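Local atomic coordinates of bacterioferritin comigratory protein (Xylella fastidiosa, PDB entry 3IXR), a protein that probably reduces hydrogen peroxide and organic hydroperoxides as a thiol-dependent peroxiredoxin of the PrxQ (bacterioferritin comigratory protein) type. Residues 67-78 with 102-110. The protein carries 1 engineered substitution. Numbering follows the deposited sequence.
Sequences SSTEGLEFNLLL and FCAKQGFTF. Engineered in segment 67-78: Ser67 (natural residue Cys).
Phe108 lays the outer end of its ring against the bare backbone of helix 65-82 at Gly71, with CE1 only 3.4 Å from Gly71 C. Phe108 CZ comes within 3.5 Å of Gly71 CA, so the ring rests directly on the helix backbone. Three aromatic rings from segment 102-110 line up along helix 65-82: Phe102 turns one face to Phe108 CE2 and its edge to the backbone at Ser67 and Ser68, while the opposite faces of the Phe108 ring meet Phe110 CZ and Gln106 CB. Phe110 reaches Gly71 O with its edge, CE2 lying 3.5 Å from that oxygen. Leu78 CD2 lies 3.9 Å from Phe110 CB, and both side chains pack on Val88 of strand 86-92.

Beside this tight core, Asn75 fastens the loop after helix 96-106. Its CG stands anti to the backbone N (chi1 -158°), which carries the amide out to the loop. There OD1 accepts the backbone N-H of Thr109 at 2.7 Å in a nearly straight bond, with the donor tilted 29° from the carbonyl plane. Asn75 ND2 adds a weak bond to Gly107 O, which probably helps to fix the rotation of the amide.

The outer side is looser. A water bridges Asn75 O and Thr109 OG1, and the exposed Leu72 crosses Gln106 at about a right angle, its CD2 3.4 Å from Gln106 O. Gln106 NE2 lies against Ser68 CB, 3.5 Å away, while the Ser68 hydroxyl bonds to Thr64 O.

Ser67, the engineered replacement of a cysteine, bonds through OG to Arg142. The contact thus joins the helix carrying this position, probably held by the peroxidatic cysteine in the native enzyme, to the turn leading into strand 112-114, within the thioredoxin-like α/β fold of peroxiredoxins.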
ATOM      1  N   SER A  67     -12.080   1.224   3.117  1.00 13.23           N
ATOM      2  CA  SER A  67     -10.781   1.873   3.003  0.50 13.67           C
ATOM      3  C   SER A  67     -10.510   2.882   4.104  1.00 12.42           C
ATOM      4  O   SER A  67      -9.389   3.064   4.493  1.00 12.65           O
ATOM      5  CB  SER A  67     -10.582   2.425   1.572  0.50 13.85           C
ATOM      6  OG  SER A  67     -10.824   1.348   0.699  0.50 14.26           O
ATOM      7  N   SER A  68     -11.569   3.511   4.672  1.00 12.15           N
ATOM      8  CA  SER A  68     -11.282   4.325   5.832  0.50 10.44           C
ATOM      9  C   SER A  68     -10.991   3.481   7.080  1.00  8.72           C
ATOM     10  O   SER A  68     -10.017   3.807   7.773  1.00 10.62           O
ATOM     11  CB  SER A  68     -12.376   5.355   6.166  0.50 11.16           C
ATOM     12  OG  SER A  68     -13.546   4.657   6.525  0.50 12.08           O
ATOM     13  N   THR A  69     -11.693   2.339   7.242  1.00  9.22           N
ATOM     14  CA  THR A  69     -11.303   1.406   8.323  1.00 11.28           C
ATOM     15  C   THR A  69      -9.900   0.893   8.152  1.00 11.72           C
ATOM     16  O   THR A  69      -9.103   0.935   9.098  1.00 11.30           O
ATOM     17  CB  THR A  69     -12.294   0.239   8.338  1.00 10.13           C
ATOM     18  OG1 THR A  69     -13.623   0.759   8.609  1.00 13.84           O
ATOM     19  CG2 THR A  69     -11.887  -0.723   9.446  1.00 13.26           C
ATOM     20  N   GLU A  70      -9.554   0.449   6.924  1.00 11.21           N
ATOM     21  CA  GLU A  70      -8.179  -0.001   6.748  1.00 10.81           C
ATOM     22  C   GLU A  70      -7.098   1.062   7.099  1.00 10.91           C
ATOM     23  O   GLU A  70      -6.129   0.783   7.764  1.00 13.17           O
ATOM     24  CB  GLU A  70      -7.937  -0.549   5.307  1.00 10.70           C
ATOM     25  CG  GLU A  70      -6.560  -1.191   5.145  1.00  9.18           C
ATOM     26  CD  GLU A  70      -6.401  -1.844   3.802  1.00 10.46           C
ATOM     27  OE1 GLU A  70      -7.206  -1.581   2.858  1.00 11.30           O
ATOM     28  OE2 GLU A  70      -5.437  -2.635   3.672  1.00 11.43           O
ATOM     29  N   GLY A  71      -7.335   2.298   6.592  1.00  9.50           N
ATOM     30  CA  GLY A  71      -6.435   3.406   6.900  1.00  9.42           C
ATOM     31  C   GLY A  71      -6.275   3.682   8.382  1.00 10.55           C
ATOM     32  O   GLY A  71      -5.246   3.973   8.872  1.00 11.33           O
ATOM     33  N   LEU A  72      -7.420   3.714   9.027  1.00 11.60           N
ATOM     34  CA  LEU A  72      -7.399   3.934  10.458  1.00 11.82           C
ATOM     35  C   LEU A  72      -6.705   2.851  11.258  1.00 12.14           C
ATOM     36  O   LEU A  72      -5.949   3.206  12.252  1.00 12.88           O
ATOM     37  CB  LEU A  72      -8.819   4.135  11.017  1.00 11.42           C
ATOM     38  CG  LEU A  72      -9.532   5.457  10.506  1.00  9.66           C
ATOM     39  CD1 LEU A  72     -11.008   5.338  10.886  1.00 13.00           C
ATOM     40  CD2 LEU A  72      -8.845   6.723  11.160  1.00 11.53           C
ATOM     41  N   GLU A  73      -6.825   1.615  10.832  1.00 12.87           N
ATOM     42  CA  GLU A  73      -6.132   0.546  11.515  1.00 10.85           C
ATOM     43  C   GLU A  73      -4.647   0.622  11.329  1.00 12.48           C
ATOM     44  O   GLU A  73      -3.881   0.404  12.270  1.00 13.97           O
ATOM     45  CB  GLU A  73      -6.704  -0.822  11.144  1.00 11.49           C
ATOM     46  CG  GLU A  73      -8.180  -0.940  11.607  1.00 14.38           C
ATOM     47  CD  GLU A  73      -8.699  -2.349  11.616  1.00 15.93           C
ATOM     48  OE1 GLU A  73      -8.048  -3.275  11.134  1.00 15.33           O
ATOM     49  OE2 GLU A  73      -9.859  -2.539  12.106  1.00 17.82           O
ATOM     50  N   PHE A  74      -4.196   0.948  10.112  1.00 12.12           N
ATOM     51  CA  PHE A  74      -2.791   1.224   9.957  1.00 12.82           C
ATOM     52  C   PHE A  74      -2.332   2.472  10.739  1.00 13.15           C
ATOM     53  O   PHE A  74      -1.262   2.481  11.288  1.00 15.45           O
ATOM     54  CB  PHE A  74      -2.448   1.378   8.465  1.00 11.28           C
ATOM     55  CG  PHE A  74      -2.169   0.099   7.780  1.00 10.88           C
ATOM     56  CD1 PHE A  74      -1.112  -0.741   8.148  1.00 12.97           C
ATOM     57  CD2 PHE A  74      -3.082  -0.300   6.782  1.00  9.53           C
ATOM     58  CE1 PHE A  74      -0.930  -2.025   7.487  1.00 10.52           C
ATOM     59  CE2 PHE A  74      -2.978  -1.484   6.077  1.00  9.18           C
ATOM     60  CZ  PHE A  74      -1.846  -2.395   6.395  1.00  9.66           C
ATOM     61  N   ASN A  75      -3.169   3.525  10.808  1.00 12.13           N
ATOM     62  CA  ASN A  75      -2.748   4.756  11.375  1.00 13.91           C
ATOM     63  C   ASN A  75      -2.468   4.530  12.913  1.00 12.96           C
ATOM     64  O   ASN A  75      -1.457   5.056  13.451  1.00 15.83           O
ATOM     65  CB  ASN A  75      -3.882   5.762  11.170  1.00 13.98           C
ATOM     66  CG  ASN A  75      -3.356   7.193  11.233  1.00 17.64           C
ATOM     67  OD1 ASN A  75      -2.309   7.551  10.657  1.00 15.74           O
ATOM     68  ND2 ASN A  75      -4.052   7.987  12.013  1.00 22.47           N
ATOM     69  N   LEU A  76      -3.397   3.818  13.523  1.00 15.03           N
ATOM     70  CA  LEU A  76      -3.257   3.470  14.967  1.00 16.29           C
ATOM     71  C   LEU A  76      -1.927   2.771  15.245  1.00 16.76           C
ATOM     72  O   LEU A  76      -1.344   3.000  16.332  1.00 17.36           O
ATOM     73  CB  LEU A  76      -4.414   2.559  15.373  1.00 16.20           C
ATOM     74  CG  LEU A  76      -4.361   1.934  16.758  1.00 23.98           C
ATOM     75  CD1 LEU A  76      -4.360   3.138  17.703  1.00 25.77           C
ATOM     76  CD2 LEU A  76      -5.699   1.097  16.866  1.00 23.74           C
ATOM     77  N   LEU A  77      -1.450   1.898  14.317  1.00 14.98           N
ATOM     78  CA  LEU A  77      -0.304   1.027  14.538  1.00 14.20           C
ATOM     79  C   LEU A  77       0.994   1.693  14.064  1.00 13.78           C
ATOM     80  O   LEU A  77       2.100   1.154  14.169  1.00 14.05           O
ATOM     81  CB  LEU A  77      -0.495  -0.323  13.804  1.00 14.66           C
ATOM     82  CG  LEU A  77      -1.657  -1.134  14.418  1.00 16.28           C
ATOM     83  CD1 LEU A  77      -1.642  -2.453  13.622  1.00 16.97           C
ATOM     84  CD2 LEU A  77      -1.298  -1.378  15.918  1.00 17.39           C
ATOM     85  N   LEU A  78       0.814   2.833  13.362  1.00 15.87           N
ATOM     86  CA  LEU A  78       1.950   3.426  12.688  1.00 16.78           C
ATOM     87  C   LEU A  78       3.243   3.552  13.624  1.00 17.66           C
ATOM     88  O   LEU A  78       4.395   3.202  13.217  1.00 17.29           O
ATOM     89  CB  LEU A  78       1.586   4.708  11.860  1.00 16.01           C
ATOM     90  CG  LEU A  78       2.788   5.222  11.008  1.00 20.06           C
ATOM     91  CD1 LEU A  78       3.139   4.415   9.811  1.00 26.10           C
ATOM     92  CD2 LEU A  78       2.465   6.630  10.510  1.00 18.87           C
ATOM     93  N   PHE A 102      -9.271  13.008   2.065  1.00 12.63           N
ATOM     94  CA  PHE A 102      -9.472  11.716   2.823  1.00 12.74           C
ATOM     95  C   PHE A 102      -8.512  11.692   3.981  1.00 16.17           C
ATOM     96  O   PHE A 102      -8.928  11.379   5.140  1.00 14.34           O
ATOM     97  CB  PHE A 102      -9.185  10.558   1.820  1.00 12.60           C
ATOM     98  CG  PHE A 102      -9.410   9.179   2.361  1.00 13.26           C
ATOM     99  CD1 PHE A 102      -8.665   8.152   1.785  1.00 14.78           C
ATOM    100  CD2 PHE A 102     -10.515   8.905   3.169  1.00 15.08           C
ATOM    101  CE1 PHE A 102      -8.896   6.769   2.140  1.00 14.67           C
ATOM    102  CE2 PHE A 102     -10.775   7.537   3.547  1.00 13.44           C
ATOM    103  CZ  PHE A 102     -10.002   6.537   3.032  1.00 13.46           C
ATOM    104  N   CYS A 103      -7.200  12.005   3.776  1.00 12.58           N
ATOM    105  CA  CYS A 103      -6.231  12.145   4.873  0.50 13.46           C
ATOM    106  C   CYS A 103      -6.685  13.091   5.946  1.00 16.04           C
ATOM    107  O   CYS A 103      -6.570  12.847   7.133  1.00 15.78           O
ATOM    108  CB  CYS A 103      -4.849  12.623   4.356  0.50 14.55           C
ATOM    109  SG  CYS A 103      -4.003  11.280   3.495  0.50 13.43           S
ATOM    110  N   ALA A 104      -7.181  14.255   5.518  1.00 13.73           N
ATOM    111  CA  ALA A 104      -7.587  15.236   6.508  1.00 14.78           C
ATOM    112  C   ALA A 104      -8.763  14.770   7.294  1.00 14.05           C
ATOM    113  O   ALA A 104      -8.785  14.935   8.529  1.00 15.97           O
ATOM    114  CB  ALA A 104      -7.932  16.542   5.809  1.00 14.36           C
ATOM    115  N   LYS A 105      -9.765  14.283   6.591  1.00 13.97           N
ATOM    116  CA  LYS A 105     -11.023  13.849   7.286  1.00 14.62           C
ATOM    117  C   LYS A 105     -10.693  12.786   8.293  1.00 15.74           C
ATOM    118  O   LYS A 105     -11.260  12.750   9.426  1.00 14.75           O
ATOM    119  CB  LYS A 105     -11.955  13.283   6.283  1.00 15.03           C
ATOM    120  CG  LYS A 105     -13.405  12.799   6.889  1.00 14.87           C
ATOM    121  CD  LYS A 105     -14.338  12.384   5.797  1.00 18.13           C
ATOM    122  CE  LYS A 105     -15.552  11.536   6.271  1.00 28.08           C
ATOM    123  NZ  LYS A 105     -16.042  11.949   7.616  1.00 32.86           N
ATOM    124  N   GLN A 106      -9.865  11.827   7.883  1.00 14.06           N
ATOM    125  CA  GLN A 106      -9.589  10.664   8.821  1.00 13.07           C
ATOM    126  C   GLN A 106      -8.472  10.899   9.792  1.00 14.17           C
ATOM    127  O   GLN A 106      -8.258  10.026  10.674  1.00 18.33           O
ATOM    128  CB  GLN A 106      -9.335   9.394   7.978  1.00 13.89           C
ATOM    129  CG  GLN A 106     -10.400   9.024   6.974  1.00 15.15           C
ATOM    130  CD  GLN A 106     -11.772   8.616   7.594  1.00 20.24           C
ATOM    131  OE1 GLN A 106     -11.782   8.123   8.695  1.00 23.40           O
ATOM    132  NE2 GLN A 106     -12.874   8.756   6.861  1.00 23.55           N
ATOM    133  N   GLY A 107      -7.621  11.904   9.564  1.00 15.77           N
ATOM    134  CA  GLY A 107      -6.447  12.159  10.310  1.00 16.60           C
ATOM    135  C   GLY A 107      -5.306  11.203  10.099  1.00 17.15           C
ATOM    136  O   GLY A 107      -4.486  10.917  11.032  1.00 18.51           O
ATOM    137  N   PHE A 108      -5.182  10.712   8.862  1.00 15.85           N
ATOM    138  CA  PHE A 108      -4.043   9.832   8.582  1.00 15.54           C
ATOM    139  C   PHE A 108      -2.691  10.563   8.703  1.00 18.57           C
ATOM    140  O   PHE A 108      -2.519  11.743   8.225  1.00 18.11           O
ATOM    141  CB  PHE A 108      -4.111   9.263   7.144  1.00 16.07           C
ATOM    142  CG  PHE A 108      -5.283   8.390   6.871  1.00 14.63           C
ATOM    143  CD1 PHE A 108      -5.996   7.712   7.909  1.00 12.50           C
ATOM    144  CD2 PHE A 108      -5.732   8.244   5.544  1.00 15.16           C
ATOM    145  CE1 PHE A 108      -7.058   6.885   7.609  1.00 10.92           C
ATOM    146  CE2 PHE A 108      -6.826   7.387   5.197  1.00 14.08           C
ATOM    147  CZ  PHE A 108      -7.542   6.711   6.266  1.00 11.14           C
ATOM    148  N   THR A 109      -1.734   9.869   9.294  1.00 17.71           N
ATOM    149  CA  THR A 109      -0.372  10.452   9.483  1.00 19.29           C
ATOM    150  C   THR A 109       0.662   9.928   8.479  1.00 20.06           C
ATOM    151  O   THR A 109       1.776  10.455   8.418  1.00 23.84           O
ATOM    152  CB  THR A 109       0.162  10.352  10.950  1.00 22.57           C
ATOM    153  OG1 THR A 109       0.148   9.016  11.369  1.00 27.14           O
ATOM    154  CG2 THR A 109      -0.688  11.094  11.864  1.00 25.03           C
ATOM    155  N   PHE A 110       0.304   8.901   7.717  1.00 16.64           N
ATOM    156  CA  PHE A 110       1.182   8.345   6.664  1.00 15.27           C
ATOM    157  C   PHE A 110       0.607   8.774   5.282  1.00 15.49           C
ATOM    158  O   PHE A 110      -0.567   9.186   5.154  1.00 16.77           O
ATOM    159  CB  PHE A 110       1.197   6.773   6.817  1.00 15.85           C
ATOM    160  CG  PHE A 110      -0.182   6.183   6.695  1.00 14.29           C
ATOM    161  CD1 PHE A 110      -0.733   5.835   5.436  1.00 11.72           C
ATOM    162  CD2 PHE A 110      -0.972   6.013   7.789  1.00 14.45           C
ATOM    163  CE1 PHE A 110      -1.993   5.326   5.220  1.00 13.01           C
ATOM    164  CE2 PHE A 110      -2.314   5.474   7.593  1.00 16.16           C
ATOM    165  CZ  PHE A 110      -2.858   5.146   6.304  1.00 15.37           C
TER
HETATM  166  O   HOH W   1      -0.590   7.681  13.522  1.00 29.43           O